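Local coordinates for cysteine desulfurase (Elizabethkingia anophelis NUHP1, PDB 5VPR), which probably removes sulfur from L-cysteine to give L-alanine, using a pyridoxal phosphate cofactor held covalently on a lysine, at residues N60-I65 with V71-M76; Q84-A89 with T295-M300; F344-I349 with K408-L413. One frame throughout, in Å; residues are numbered along the deposited sequence.

Contact 1. Residues N60-I65 with V71-M76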
# COMPACT_ATOMS: atom_id res chain seq x y z
N ASN A 60 10.91 14.41 23.39
CA ASN A 60 9.55 13.90 23.35
C ASN A 60 8.59 15.03 23.02
O ASN A 60 8.93 16.21 23.14
CB ASN A 60 9.14 13.20 24.64
CG ASN A 60 8.27 11.94 24.36
OD1 ASN A 60 7.52 11.88 23.37
ND2 ASN A 60 8.40 10.93 25.23
N VAL A 61 7.39 14.67 22.57
CA VAL A 61 6.50 15.63 21.92
C VAL A 61 5.25 15.87 22.76
O VAL A 61 4.90 15.10 23.66
CB VAL A 61 6.13 15.19 20.49
CG1 VAL A 61 7.36 15.17 19.60
CG2 VAL A 61 5.48 13.82 20.51
N HIS A 62 4.60 17.00 22.47
CA HIS A 62 3.32 17.43 23.04
C HIS A 62 3.40 17.82 24.52
O HIS A 62 3.02 18.94 24.88
CB HIS A 62 2.25 16.36 22.81
CG HIS A 62 1.78 16.29 21.38
ND1 HIS A 62 0.96 17.25 20.83
CD2 HIS A 62 2.02 15.39 20.40
CE1 HIS A 62 0.71 16.93 19.57
NE2 HIS A 62 1.34 15.81 19.29
N ARG A 63 3.90 16.93 25.38
CA ARG A 63 3.85 17.18 26.81
C ARG A 63 4.87 18.20 27.30
O ARG A 63 4.66 18.82 28.35
CB ARG A 63 4.04 15.86 27.58
N GLY A 64 5.98 18.42 26.55
CA GLY A 64 7.11 19.15 27.07
C GLY A 64 7.08 20.66 26.83
O GLY A 64 6.39 21.16 25.94
N ILE A 65 7.88 21.37 27.63
CA ILE A 65 7.92 22.82 27.59
C ILE A 65 9.25 23.38 27.07
O ILE A 65 9.29 24.56 26.68
CB ILE A 65 7.60 23.43 28.98
N VAL A 71 10.09 22.12 19.19
CA VAL A 71 10.44 21.96 17.79
C VAL A 71 10.05 20.56 17.30
O VAL A 71 9.47 20.40 16.22
CB VAL A 71 11.93 22.25 17.58
CG1 VAL A 71 12.33 21.98 16.13
CG2 VAL A 71 12.24 23.69 17.98
N ALA A 72 10.37 19.53 18.08
CA ALA A 72 10.00 18.17 17.69
C ALA A 72 8.49 18.06 17.48
O ALA A 72 8.04 17.46 16.49
CB ALA A 72 10.47 17.16 18.74
N THR A 73 7.71 18.64 18.39
CA THR A 73 6.25 18.57 18.30
C THR A 73 5.76 19.24 17.02
O THR A 73 4.91 18.70 16.30
CB THR A 73 5.62 19.24 19.53
OG1 THR A 73 6.09 18.60 20.72
CG2 THR A 73 4.10 19.14 19.47
N GLU A 74 6.28 20.44 16.74
CA GLU A 74 5.87 21.19 15.56
C GLU A 74 6.22 20.44 14.27
O GLU A 74 5.43 20.42 13.32
CB GLU A 74 6.54 22.56 15.59
CG GLU A 74 6.14 23.51 14.49
CD GLU A 74 6.72 24.90 14.71
OE1 GLU A 74 7.39 25.10 15.75
OE2 GLU A 74 6.50 25.77 13.84
N MET A 75 7.40 19.82 14.22
CA MET A 75 7.80 19.08 13.03
C MET A 75 6.88 17.89 12.79
O MET A 75 6.52 17.60 11.64
CB MET A 75 9.25 18.61 13.16
CG MET A 75 10.28 19.74 13.11
SD MET A 75 11.95 19.15 13.49
CE MET A 75 12.23 17.92 12.20
N MET A 76 6.48 17.19 13.85
CA MET A 76 5.58 16.06 13.66
C MET A 76 4.21 16.54 13.20
O MET A 76 3.58 15.89 12.35
CB MET A 76 5.45 15.23 14.95
CG MET A 76 5.04 13.77 14.67
SD MET A 76 4.86 12.76 16.15
CE MET A 76 3.19 13.23 16.65
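The imidazole of His62 has the methyl CG2 of Thr73 over one face and the methyl CE of Met76 at an edge, near the ring plane. CG2 of Thr73 stands 4.0 Å from the centroid of the His62 ring, 13° off its normal, offset toward the rim on the ND1 side, a CH-pi contact. CE of Met76 comes up to NE2 of His62 at 4.1 Å, brought there by a bend at the end of the methionine chain. Phe278 meets the same imidazole edge-to-face, and OE2 of Glu77 and NE2 of His62 make a weak hydrogen bond; even so the ring is poorly ordered, so its details deserve some caution. The backbone amide makes the one hydrogen bond between the two segments: N of His62 donates to OG1 of Thr73 at 2.8 Å, nearly straight at 169°. In Thr73 the hydroxyl lies beside its own backbone N (chi1 -57°) and the methyl points the other way, toward the imidazole, dividing the side chain between a polar and an apolar task. OG1 is also hydrogen-bonded to the carbonyl O of Ser69, one turn earlier in the helix, so two polar partners fix its rotation. Val61 turns its CB toward the helix and lays CG1 against CB of Ala72 at 3.8 Å, while CA of Val61 passes 3.2 Å from OG1 of Thr73. Just ahead of Val61, OD1 of Asn60 accepts the amide N of Val61 at 2.9 Å, a bond local to the loop. The loop between helices 44-56 and 67-87 thus folds back along the first turns of the latter, and helix 287-303 packs beside both, with Ile287 against Asn60 and Val61 and Asn290 against Met76.

Contact 2. Residues Q84-A89 with T295-M300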
# COMPACT_ATOMS: atom_id res chain seq x y z
N GLN A 84 -2.15 15.00 5.44
CA GLN A 84 -3.52 15.50 5.24
C GLN A 84 -3.73 16.02 3.82
O GLN A 84 -4.67 15.61 3.13
CB GLN A 84 -3.83 16.61 6.26
CG GLN A 84 -5.27 17.13 6.15
CD GLN A 84 -5.45 18.56 6.60
OE1 GLN A 84 -4.58 19.15 7.24
NE2 GLN A 84 -6.59 19.14 6.25
N ARG A 85 -2.86 16.93 3.38
CA ARG A 85 -2.97 17.46 2.02
C ARG A 85 -2.75 16.38 0.97
O ARG A 85 -3.38 16.40 -0.10
CB ARG A 85 -1.98 18.62 1.83
CG ARG A 85 -2.38 19.90 2.57
CD ARG A 85 -1.47 21.07 2.21
NE ARG A 85 -0.12 20.88 2.72
CZ ARG A 85 0.27 21.22 3.94
NH1 ARG A 85 -0.58 21.79 4.78
NH2 ARG A 85 1.53 20.99 4.32
N PHE A 86 -1.87 15.42 1.26
CA PHE A 86 -1.55 14.34 0.33
C PHE A 86 -2.78 13.50 0.00
O PHE A 86 -2.98 13.12 -1.16
CB PHE A 86 -0.43 13.49 0.94
CG PHE A 86 0.07 12.39 0.05
CD1 PHE A 86 0.81 12.68 -1.09
CD2 PHE A 86 -0.15 11.06 0.38
CE1 PHE A 86 1.31 11.65 -1.89
CE2 PHE A 86 0.34 10.02 -0.42
CZ PHE A 86 1.06 10.32 -1.56
N ILE A 87 -3.62 13.20 1.00
CA ILE A 87 -4.84 12.41 0.76
C ILE A 87 -6.09 13.29 0.69
O ILE A 87 -7.21 12.77 0.59
CB ILE A 87 -5.02 11.31 1.82
CG1 ILE A 87 -5.31 11.93 3.20
CG2 ILE A 87 -3.79 10.37 1.84
CD1 ILE A 87 -5.55 10.87 4.31
N ASN A 88 -5.92 14.62 0.72
CA ASN A 88 -7.02 15.58 0.72
C ASN A 88 -8.03 15.30 1.84
O ASN A 88 -9.25 15.39 1.64
CB ASN A 88 -7.74 15.66 -0.63
CG ASN A 88 -8.52 16.96 -0.79
OD1 ASN A 88 -8.11 17.99 -0.24
ND2 ASN A 88 -9.65 16.92 -1.51
N ALA A 89 -7.53 14.97 3.02
CA ALA A 89 -8.38 14.97 4.21
C ALA A 89 -8.79 16.40 4.54
O ALA A 89 -8.01 17.35 4.40
CB ALA A 89 -7.65 14.34 5.41
N THR A 295 8.26 13.49 4.76
CA THR A 295 9.29 13.70 3.75
C THR A 295 9.09 12.80 2.54
O THR A 295 9.37 13.19 1.41
CB THR A 295 10.68 13.47 4.37
OG1 THR A 295 10.76 14.21 5.59
CG2 THR A 295 11.78 13.94 3.42
N ALA A 296 8.58 11.58 2.77
CA ALA A 296 8.23 10.71 1.65
C ALA A 296 7.08 11.29 0.83
O ALA A 296 7.05 11.16 -0.40
CB ALA A 296 7.90 9.32 2.18
N VAL A 297 6.12 11.94 1.50
CA VAL A 297 5.09 12.69 0.78
C VAL A 297 5.72 13.80 -0.04
O VAL A 297 5.38 14.00 -1.22
CB VAL A 297 4.05 13.24 1.78
CG1 VAL A 297 3.16 14.30 1.10
CG2 VAL A 297 3.20 12.11 2.32
N ASP A 298 6.66 14.54 0.56
CA ASP A 298 7.37 15.59 -0.17
C ASP A 298 8.05 15.04 -1.42
O ASP A 298 8.02 15.68 -2.48
CB ASP A 298 8.42 16.25 0.75
CG ASP A 298 7.80 17.14 1.83
OD1 ASP A 298 6.59 17.45 1.75
OD2 ASP A 298 8.54 17.52 2.76
N PHE A 299 8.66 13.86 -1.31
CA PHE A 299 9.35 13.27 -2.46
C PHE A 299 8.37 12.99 -3.59
O PHE A 299 8.63 13.32 -4.76
CB PHE A 299 10.05 11.97 -2.04
CG PHE A 299 10.49 11.15 -3.21
CD1 PHE A 299 11.58 11.54 -3.98
CD2 PHE A 299 9.80 10.00 -3.57
CE1 PHE A 299 12.00 10.79 -5.08
CE2 PHE A 299 10.21 9.24 -4.67
CZ PHE A 299 11.31 9.65 -5.43
N MET A 300 7.24 12.37 -3.26
CA MET A 300 6.24 12.08 -4.27
C MET A 300 5.69 13.37 -4.87
O MET A 300 5.54 13.46 -6.10
CB MET A 300 5.13 11.22 -3.67
CG MET A 300 5.61 9.83 -3.28
SD MET A 300 4.31 8.68 -2.81
CE MET A 300 3.33 8.56 -4.32
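With CG of Phe86 anti to the backbone N (chi1 -176°), its ring reaches across to Val297, whose CG1 is likewise anti to N (chi1 166°) while CG2 lies beside it. This is apolar helix-helix packing between the C-terminal end of helix 67-87 and the second half of helix 287-303, buried within the aminotransferase class-V fold. The two valine methyls divide the work: CG1 sits 3.6 Å from CD1 of Phe86, and CG2 covers one face of the ring, 4.1 Å from its centroid and 20° off the normal, a CH-pi contact. Met300, one helical turn on, adds a Met-aromatic contact in which SD stands obliquely to the ring, 5.0 Å from its centroid, and CE lies in plane at the edge. Arg305 makes a cation-pi contact with the same ring and also binds the carbonyl O of Phe86. Just beyond Phe86 the helix ends in a Schellman motif with Asn88, of positive phi, as C-prime residue: Ala89 N bonds Gln84 O, and the bond of Asn88 N to Arg85 O is weak. NE2 of Gln84 closes the same turn, donating to O of Ala89 at 2.9 Å from above the carbonyl plane.

Contact 3. Residues F344-I349 with K408-L413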
# COMPACT_ATOMS: atom_id res chain seq x y z
N PHE A 344 3.21 -13.72 -13.18
CA PHE A 344 3.30 -14.67 -14.28
C PHE A 344 3.81 -16.01 -13.78
O PHE A 344 4.34 -16.13 -12.67
CB PHE A 344 4.18 -14.14 -15.42
CG PHE A 344 5.61 -13.85 -15.02
CD1 PHE A 344 6.61 -14.79 -15.21
CD2 PHE A 344 5.96 -12.62 -14.46
CE1 PHE A 344 7.93 -14.53 -14.85
CE2 PHE A 344 7.27 -12.35 -14.09
CZ PHE A 344 8.26 -13.31 -14.30
N ASN A 345 3.62 -17.02 -14.62
CA ASN A 345 4.15 -18.36 -14.39
C ASN A 345 4.65 -18.88 -15.73
O ASN A 345 4.11 -18.54 -16.78
CB ASN A 345 3.09 -19.30 -13.81
N LEU A 346 5.71 -19.69 -15.68
CA LEU A 346 6.20 -20.39 -16.86
C LEU A 346 5.49 -21.73 -16.99
O LEU A 346 5.11 -22.36 -16.00
CB LEU A 346 7.71 -20.60 -16.79
CG LEU A 346 8.55 -19.34 -16.97
CD1 LEU A 346 10.03 -19.66 -16.81
CD2 LEU A 346 8.27 -18.72 -18.33
N SER A 347 5.34 -22.18 -18.24
CA SER A 347 4.42 -23.28 -18.54
C SER A 347 4.85 -24.58 -17.87
O SER A 347 4.05 -25.23 -17.18
CB SER A 347 4.31 -23.47 -20.06
OG SER A 347 5.45 -24.13 -20.57
N GLY A 348 6.10 -24.99 -18.06
CA GLY A 348 6.57 -26.26 -17.55
C GLY A 348 7.37 -26.21 -16.27
O GLY A 348 8.02 -27.20 -15.92
N ILE A 349 7.35 -25.09 -15.55
CA ILE A 349 8.13 -24.92 -14.32
C ILE A 349 7.15 -24.78 -13.16
O ILE A 349 6.34 -23.84 -13.13
CB ILE A 349 9.08 -23.71 -14.40
CG1 ILE A 349 10.04 -23.86 -15.57
CG2 ILE A 349 9.84 -23.55 -13.09
CD1 ILE A 349 10.64 -25.25 -15.71
N LYS A 408 16.35 -17.14 -19.87
CA LYS A 408 17.50 -17.96 -19.48
C LYS A 408 17.10 -18.99 -18.43
O LYS A 408 17.53 -20.15 -18.50
CB LYS A 408 18.64 -17.07 -18.98
CG LYS A 408 19.81 -17.81 -18.37
CD LYS A 408 20.95 -16.85 -18.03
CE LYS A 408 22.10 -17.58 -17.33
NZ LYS A 408 23.31 -16.74 -17.08
N ALA A 409 16.26 -18.59 -17.48
CA ALA A 409 15.81 -19.51 -16.43
C ALA A 409 15.08 -20.71 -17.02
O ALA A 409 15.34 -21.86 -16.63
CB ALA A 409 14.90 -18.77 -15.45
N GLN A 410 14.18 -20.47 -17.96
CA GLN A 410 13.36 -21.57 -18.48
C GLN A 410 14.21 -22.60 -19.22
O GLN A 410 13.99 -23.81 -19.07
CB GLN A 410 12.23 -21.01 -19.35
CG GLN A 410 12.31 -21.30 -20.83
CD GLN A 410 11.04 -20.85 -21.55
OE1 GLN A 410 9.93 -21.04 -21.05
NE2 GLN A 410 11.21 -20.22 -22.70
N LYS A 411 15.20 -22.16 -20.00
CA LYS A 411 16.06 -23.16 -20.64
C LYS A 411 17.04 -23.77 -19.65
O LYS A 411 17.39 -24.95 -19.79
CB LYS A 411 16.80 -22.56 -21.84
CG LYS A 411 17.22 -21.13 -21.68
CD LYS A 411 17.30 -20.44 -23.03
CE LYS A 411 18.70 -20.47 -23.58
NZ LYS A 411 18.84 -19.53 -24.72
N MET A 412 17.46 -23.02 -18.62
CA MET A 412 18.26 -23.63 -17.57
C MET A 412 17.48 -24.74 -16.87
O MET A 412 18.06 -25.77 -16.50
CB MET A 412 18.70 -22.58 -16.55
CG MET A 412 19.95 -21.82 -16.95
SD MET A 412 20.33 -20.51 -15.79
CE MET A 412 20.74 -21.43 -14.31
N LEU A 413 16.18 -24.55 -16.69
CA LEU A 413 15.35 -25.50 -15.96
C LEU A 413 14.77 -26.60 -16.85
O LEU A 413 14.25 -27.59 -16.32
CB LEU A 413 14.23 -24.76 -15.23
CG LEU A 413 14.83 -23.90 -14.13
CD1 LEU A 413 13.79 -23.00 -13.47
CD2 LEU A 413 15.53 -24.77 -13.09
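Leu346 and Gln410 cross at about a right angle, and so do Ile349 and Leu413, giving two separate side-chain pairs between a loop and a helix, the second wholly apolar. In the first, Leu346 points its CB toward the helix and brings CD1 to 3.6 Å from CB of Gln410, close to where that side chain leaves the backbone. Its other methyl, CD2, lies 3.9 Å from OE1 of Gln410, so the leucine fork meets both the root and the amide end of the glutamine. Gln410 is extended beyond CG and carries its amide past the leucine; its chi1, 112°, is not staggered. Loop residue Ile326 also touches the glutamine. In the second pair, Ile349 and Leu413 turn their CB atoms toward one another. CD1 of Ile349 comes 3.7 Å from CB of Leu413, and CG2 of Ile349 comes 4.0 Å from CD1 of Leu413. These two branches engage different parts of the leucine: CG1, which carries CD1, lies beside the backbone N (chi1 -58°), and CG2 is anti to that N. Between the pairs the chain turns at Ser347 and Gly348, and the three-residue step from Leu346 to Ile349 is matched by the step from Gln410 to Leu413, close to one helical turn. Leu346 is buried, resting also on Leu329 and Val406, and helix 352-361 adds Val355 against Ile349 and Ile358 against Leu413. Such packing of the last helix against the loop leaving the central strand, 341-345, of a small antiparallel sheet (with 330-331 and 386-389) belongs to the small C-terminal alpha/beta domain of fold-type I pyridoxal phosphate enzymes.

In the fold
Along the chain the three contacts come in series, none enclosing or crossing another. Contact 1 closes a short loop of five intervening residues, turning the chain back on helix 67-87. Contact 2 uses the far end of that helix and spans 205 residues, a loop containing the whole seven-stranded sheet, to reach helix 287-303; the centres of contacts 1 and 2 are 21 Å apart on the same side of the chain's centre. Contact 3 closes a loop of 58 residues that holds helix 352-361 and strand 386-389, joining the three-stranded antiparallel sheet to the final helix. It lies on the opposite side, its centre 41 Å from that of contact 2 and 55 Å from that of contact 1.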